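Local coordinates for D-galactonate dehydratase family member Dd703_0947 (Dickeya dadantii, PDB 4IHC), which catalyses, with low activity and a bound magnesium ion, the dehydration of D-mannonate and D-gluconate to 2-dehydro-3-deoxy-D-gluconate, at residues 77-82 with 96-101; 272-277 with 292-297. All coordinates share one frame; numbering follows the deposited sequence.

Interaction 1 (77-82 with 96-101)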
loop_
_atom_site.group_PDB
_atom_site.type_symbol
_atom_site.label_atom_id
_atom_site.label_comp_id
_atom_site.label_asym_id
_atom_site.label_seq_id
_atom_site.Cartn_x
_atom_site.Cartn_y
_atom_site.Cartn_z
ATOM N N GLU A 77 -0.021 25.281 40.680
ATOM C CA GLU A 77 -0.330 24.152 41.530
ATOM C C GLU A 77 0.510 22.918 41.188
ATOM O O GLU A 77 0.708 22.056 42.035
ATOM C CB GLU A 77 -1.819 23.795 41.426
ATOM C CG GLU A 77 -2.721 25.016 41.269
ATOM C CD GLU A 77 -3.053 25.709 42.579
ATOM O OE1 GLU A 77 -3.995 25.248 43.247
ATOM O OE2 GLU A 77 -2.411 26.741 42.914
ATOM N N TYR A 78 1.011 22.837 39.956
ATOM C CA TYR A 78 1.710 21.623 39.543
ATOM C C TYR A 78 3.168 21.834 39.147
ATOM O O TYR A 78 4.053 21.196 39.727
ATOM C CB TYR A 78 0.888 20.845 38.498
ATOM C CG TYR A 78 -0.466 20.505 39.079
ATOM C CD1 TYR A 78 -0.585 19.501 40.067
ATOM C CD2 TYR A 78 -1.603 21.219 38.729
ATOM C CE1 TYR A 78 -1.793 19.224 40.651
ATOM C CE2 TYR A 78 -2.833 20.926 39.310
ATOM C CZ TYR A 78 -2.918 19.928 40.269
ATOM O OH TYR A 78 -4.127 19.621 40.845
ATOM N N MET A 79 3.436 22.704 38.179
ATOM C CA MET A 79 4.820 22.897 37.736
ATOM C C MET A 79 5.709 23.377 38.881
ATOM O O MET A 79 6.808 22.862 39.060
ATOM C CB MET A 79 4.947 23.845 36.532
ATOM C CG MET A 79 4.324 23.340 35.237
ATOM S SD MET A 79 5.184 22.009 34.348
ATOM C CE MET A 79 6.631 21.810 35.365
ATOM N N ALA A 80 5.238 24.351 39.658
ATOM C CA ALA A 80 6.041 24.893 40.775
ATOM C C ALA A 80 6.615 23.837 41.745
ATOM O O ALA A 80 7.832 23.724 41.883
ATOM C CB ALA A 80 5.280 25.980 41.543
ATOM N N PRO A 81 5.746 23.071 42.429
ATOM C CA PRO A 81 6.236 22.007 43.316
ATOM C C PRO A 81 7.036 20.927 42.590
ATOM O O PRO A 81 7.933 20.373 43.183
ATOM C CB PRO A 81 4.954 21.370 43.887
ATOM C CG PRO A 81 3.826 22.214 43.437
ATOM C CD PRO A 81 4.276 23.097 42.319
ATOM N N PHE A 82 6.708 20.615 41.331
ATOM C CA PHE A 82 7.502 19.643 40.566
ATOM C C PHE A 82 8.974 20.056 40.400
ATOM O O PHE A 82 9.892 19.203 40.527
ATOM C CB PHE A 82 6.896 19.406 39.184
ATOM C CG PHE A 82 7.566 18.304 38.418
ATOM C CD1 PHE A 82 7.360 16.987 38.768
ATOM C CD2 PHE A 82 8.411 18.590 37.359
ATOM C CE1 PHE A 82 7.963 15.961 38.069
ATOM C CE2 PHE A 82 9.035 17.580 36.663
ATOM C CZ PHE A 82 8.807 16.257 37.011
ATOM N N GLN A 96 11.047 15.856 29.815
ATOM C CA GLN A 96 10.494 14.493 29.709
ATOM C C GLN A 96 9.746 14.110 30.988
ATOM O O GLN A 96 8.676 13.501 30.948
ATOM C CB GLN A 96 11.603 13.451 29.475
ATOM C CG GLN A 96 12.413 13.613 28.190
ATOM C CD GLN A 96 11.611 13.172 26.983
ATOM O OE1 GLN A 96 10.892 12.173 27.043
ATOM N NE2 GLN A 96 11.692 13.931 25.896
ATOM N N SER A 97 10.313 14.436 32.136
ATOM C CA SER A 97 9.702 14.015 33.392
ATOM C C SER A 97 8.478 14.877 33.742
ATOM O O SER A 97 7.507 14.375 34.293
ATOM C CB SER A 97 10.725 14.093 34.511
ATOM O OG SER A 97 11.159 15.441 34.599
ATOM N N ALA A 98 8.541 16.177 33.461
ATOM C CA ALA A 98 7.372 17.032 33.672
ATOM C C ALA A 98 6.214 16.691 32.731
ATOM O O ALA A 98 5.044 16.788 33.126
ATOM C CB ALA A 98 7.742 18.515 33.552
ATOM N N ALA A 99 6.530 16.328 31.481
ATOM C CA ALA A 99 5.495 16.079 30.478
ATOM C C ALA A 99 4.610 14.902 30.875
ATOM O O ALA A 99 3.422 14.891 30.567
ATOM C CB ALA A 99 6.114 15.829 29.110
ATOM N N VAL A 100 5.180 13.918 31.575
ATOM C CA VAL A 100 4.421 12.755 31.959
ATOM C C VAL A 100 4.079 12.745 33.447
ATOM O O VAL A 100 3.507 11.748 33.934
ATOM C CB VAL A 100 5.214 11.446 31.685
ATOM C CG1 VAL A 100 5.616 11.296 30.218
ATOM C CG2 VAL A 100 6.430 11.351 32.596
ATOM N N SER A 101 4.428 13.822 34.170
ATOM C CA SER A 101 4.153 13.901 35.604
ATOM C C SER A 101 2.687 13.725 35.967
ATOM O O SER A 101 2.396 13.225 37.045
ATOM C CB SER A 101 4.676 15.192 36.228
ATOM O OG SER A 101 4.060 16.321 35.665
#
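F82 reaches from helix 68-83 to helix 91-99 and S101, and lays the far part of its ring among S97, A98 and S101. CE2 meets the CB of A98 at 3.5 Å, and CA of A98 is equally near. At the ring's outer end CZ lies 3.5 Å from OG of S97, which sits at the edge near the ring plane, while CE1 reaches CB of S101 at 3.8 Å. With CG anti to the backbone N (chi1 -173°), the ring extends away from its own helix toward the other. M79, one turn earlier, adds a smaller touch: its chain folds back at chi2 and chi3, and CE comes to 3.9 Å from CB of A98.

Both hydroxyls beside the ring have partners away from it. OG of S101 donates to the carbonyl O of A98 at 2.8 Å, tying S101 back to the residue three positions earlier, and it also bonds R67 of the second subunit. OG of S97 bonds back to the carbonyl oxygens of D93 and I94. Further out, A113 and V117 of helix 108-129 pack on M79, K86 makes a cation-pi contact with F82, and M429 of the second subunit packs on the same phenylalanine.

No hydrogen bond crosses between the segments, so this helix pair of the N-terminal domain is joined here by van der Waals contact, centred on one aromatic ring.

Interaction 2 (272-277 with 292-297). With MG (magnesium ion), chain I.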
loop_
_atom_site.group_PDB
_atom_site.type_symbol
_atom_site.label_atom_id
_atom_site.label_comp_id
_atom_site.label_asym_id
_atom_site.label_seq_id
_atom_site.Cartn_x
_atom_site.Cartn_y
_atom_site.Cartn_z
ATOM N N GLU A 272 -3.186 27.812 3.837
ATOM C CA GLU A 272 -3.056 27.384 5.217
ATOM C C GLU A 272 -4.323 26.730 5.759
ATOM O O GLU A 272 -5.431 27.191 5.479
ATOM C CB GLU A 272 -2.687 28.596 6.086
ATOM C CG GLU A 272 -2.807 28.347 7.569
ATOM C CD GLU A 272 -2.354 29.534 8.386
ATOM O OE1 GLU A 272 -1.613 30.378 7.836
ATOM O OE2 GLU A 272 -2.729 29.615 9.579
ATOM N N ASP A 273 -4.147 25.670 6.548
ATOM C CA ASP A 273 -5.274 24.985 7.207
ATOM C C ASP A 273 -6.470 24.664 6.280
ATOM O O ASP A 273 -7.593 25.026 6.569
ATOM C CB ASP A 273 -5.715 25.753 8.470
ATOM C CG ASP A 273 -4.704 25.619 9.647
ATOM O OD1 ASP A 273 -3.632 24.986 9.476
ATOM O OD2 ASP A 273 -4.967 26.169 10.749
ATOM N N PRO A 274 -6.238 23.912 5.191
ATOM C CA PRO A 274 -7.365 23.492 4.362
ATOM C C PRO A 274 -8.301 22.532 5.103
ATOM O O PRO A 274 -9.474 22.438 4.758
ATOM C CB PRO A 274 -6.693 22.766 3.180
ATOM C CG PRO A 274 -5.374 22.351 3.697
ATOM C CD PRO A 274 -4.955 23.436 4.661
ATOM N N VAL A 275 -7.795 21.843 6.120
ATOM C CA VAL A 275 -8.639 20.933 6.896
ATOM C C VAL A 275 -8.359 21.064 8.382
ATOM O O VAL A 275 -7.295 21.556 8.806
ATOM C CB VAL A 275 -8.432 19.456 6.487
ATOM C CG1 VAL A 275 -8.683 19.264 4.991
ATOM C CG2 VAL A 275 -7.041 18.968 6.883
ATOM N N ALA A 276 -9.326 20.626 9.168
ATOM C CA ALA A 276 -9.209 20.617 10.609
ATOM C C ALA A 276 -8.264 19.475 10.985
ATOM O O ALA A 276 -8.118 18.525 10.247
ATOM C CB ALA A 276 -10.582 20.354 11.215
ATOM N N PRO A 277 -7.701 19.524 12.181
ATOM C CA PRO A 277 -6.827 18.473 12.645
ATOM C C PRO A 277 -7.591 17.140 12.616
ATOM O O PRO A 277 -7.055 16.113 12.208
ATOM C CB PRO A 277 -6.540 18.911 14.074
ATOM C CG PRO A 277 -6.567 20.408 13.989
ATOM C CD PRO A 277 -7.783 20.643 13.141
ATOM N N THR A 292 -0.605 23.337 -5.078
ATOM C CA THR A 292 -0.549 24.524 -4.234
ATOM C C THR A 292 0.148 24.181 -2.929
ATOM O O THR A 292 -0.185 23.199 -2.309
ATOM C CB THR A 292 -1.954 25.075 -3.987
ATOM O OG1 THR A 292 -2.467 25.614 -5.226
ATOM C CG2 THR A 292 -1.916 26.168 -2.951
ATOM N N PRO A 293 1.169 24.948 -2.535
ATOM C CA PRO A 293 1.831 24.554 -1.282
ATOM C C PRO A 293 0.850 24.666 -0.113
ATOM O O PRO A 293 0.010 25.582 -0.065
ATOM C CB PRO A 293 2.962 25.579 -1.136
ATOM C CG PRO A 293 3.093 26.234 -2.508
ATOM C CD PRO A 293 1.706 26.203 -3.082
ATOM N N ILE A 294 0.969 23.742 0.826
ATOM C CA ILE A 294 0.052 23.653 1.944
ATOM C C ILE A 294 0.791 23.850 3.247
ATOM O O ILE A 294 1.909 23.380 3.409
ATOM C CB ILE A 294 -0.603 22.256 1.970
ATOM C CG1 ILE A 294 -1.320 21.988 0.640
ATOM C CG2 ILE A 294 -1.541 22.104 3.154
ATOM C CD1 ILE A 294 -2.429 22.983 0.323
ATOM N N SER A 295 0.163 24.538 4.189
ATOM C CA SER A 295 0.697 24.575 5.534
ATOM C C SER A 295 -0.384 24.148 6.502
ATOM O O SER A 295 -1.560 24.374 6.272
ATOM C CB SER A 295 1.187 25.976 5.876
ATOM O OG SER A 295 0.098 26.876 5.898
ATOM N N MET A 296 0.028 23.517 7.591
ATOM C CA MET A 296 -0.891 23.021 8.586
ATOM C C MET A 296 -0.197 23.147 9.923
ATOM O O MET A 296 1.035 23.124 10.009
ATOM C CB MET A 296 -1.193 21.530 8.350
ATOM C CG MET A 296 -2.110 21.229 7.167
ATOM S SD MET A 296 -3.869 21.395 7.594
ATOM C CE MET A 296 -4.001 20.356 9.059
ATOM N N GLY A 297 -0.984 23.272 10.979
ATOM C CA GLY A 297 -0.450 22.932 12.271
ATOM C C GLY A 297 -0.609 23.888 13.427
ATOM O O GLY A 297 -0.238 23.532 14.554
HETATM MG MG MG I . -4.090 30.393 10.648
HETATM O O HOH W 1 -3.863 23.633 12.203
HETATM O O HOH W 2 -5.220 28.738 10.447
HETATM O O HOH W 3 -5.332 31.170 11.784
#
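The backbone N of D273 donates to O of S295 at 2.9 Å, with 157° at the hydrogen, just where E272 and S295 pair as parallel strand neighbours. A CA-H...O contact from E272 reaches the same carbonyl. Immediately beyond, OD1 of D273 turns back to segment 292-297 and accepts a weak bond from N of G297 at 3.5 Å. Water 1 links the same two residues, accepting from that N and donating weakly to OD1.

On the active-site side, E272 holds its CG anti to the backbone N (chi1 168°) and runs on extended, which delivers OE2 to the magnesium ion at 1.9 Å. Water 2, itself a magnesium ligand, donates to OD2 of D273 at 2.6 Å, so D273 acts in the second shell. D246 and E298 complete the protein ligands, and R319 bonds OE2 of E272. OG of S295 rests against CA and CB of E272, buried and without a polar partner in the model.

Away from the metal the contact turns apolar. SD of M296 lies 3.7 Å from CD of P274, and its bent chain brings CE to 4.0 Å from CG2 of V275, the two side chains meeting at about a right angle. CG of P274 touches CG2 of I294 at 3.9 Å.

Strands 270-272 and 294-296 are thus neighbours in the barrel of this enolase-superfamily enzyme, flanked by strands 242-246 and 317-318, while L283 and L286 of helix 283-289 pack on P274 from outside the sheet.

From the N terminus, interaction 1 comes first: after the 13 residues that follow F82, helix 91-99 packs back on helix 68-83, closing a helical hairpin in the N-terminal domain. Interaction 2 opens much later, in the C-terminal barrel, where residues 278-291, including helix 283-289, make the beta-alpha-beta crossover between strands 270-272 and 294-296. The two loops follow in series, neither nesting nor crossing. The centres of interactions 1 and 2 are about 32 Å apart, and the nearest atoms of interactions 1 and 2 about 18 Å apart, so they do not touch. Both nevertheless border the second subunit, whose residues pack against each: F69 on E77 at interaction 1, Y103 on D273 at interaction 2.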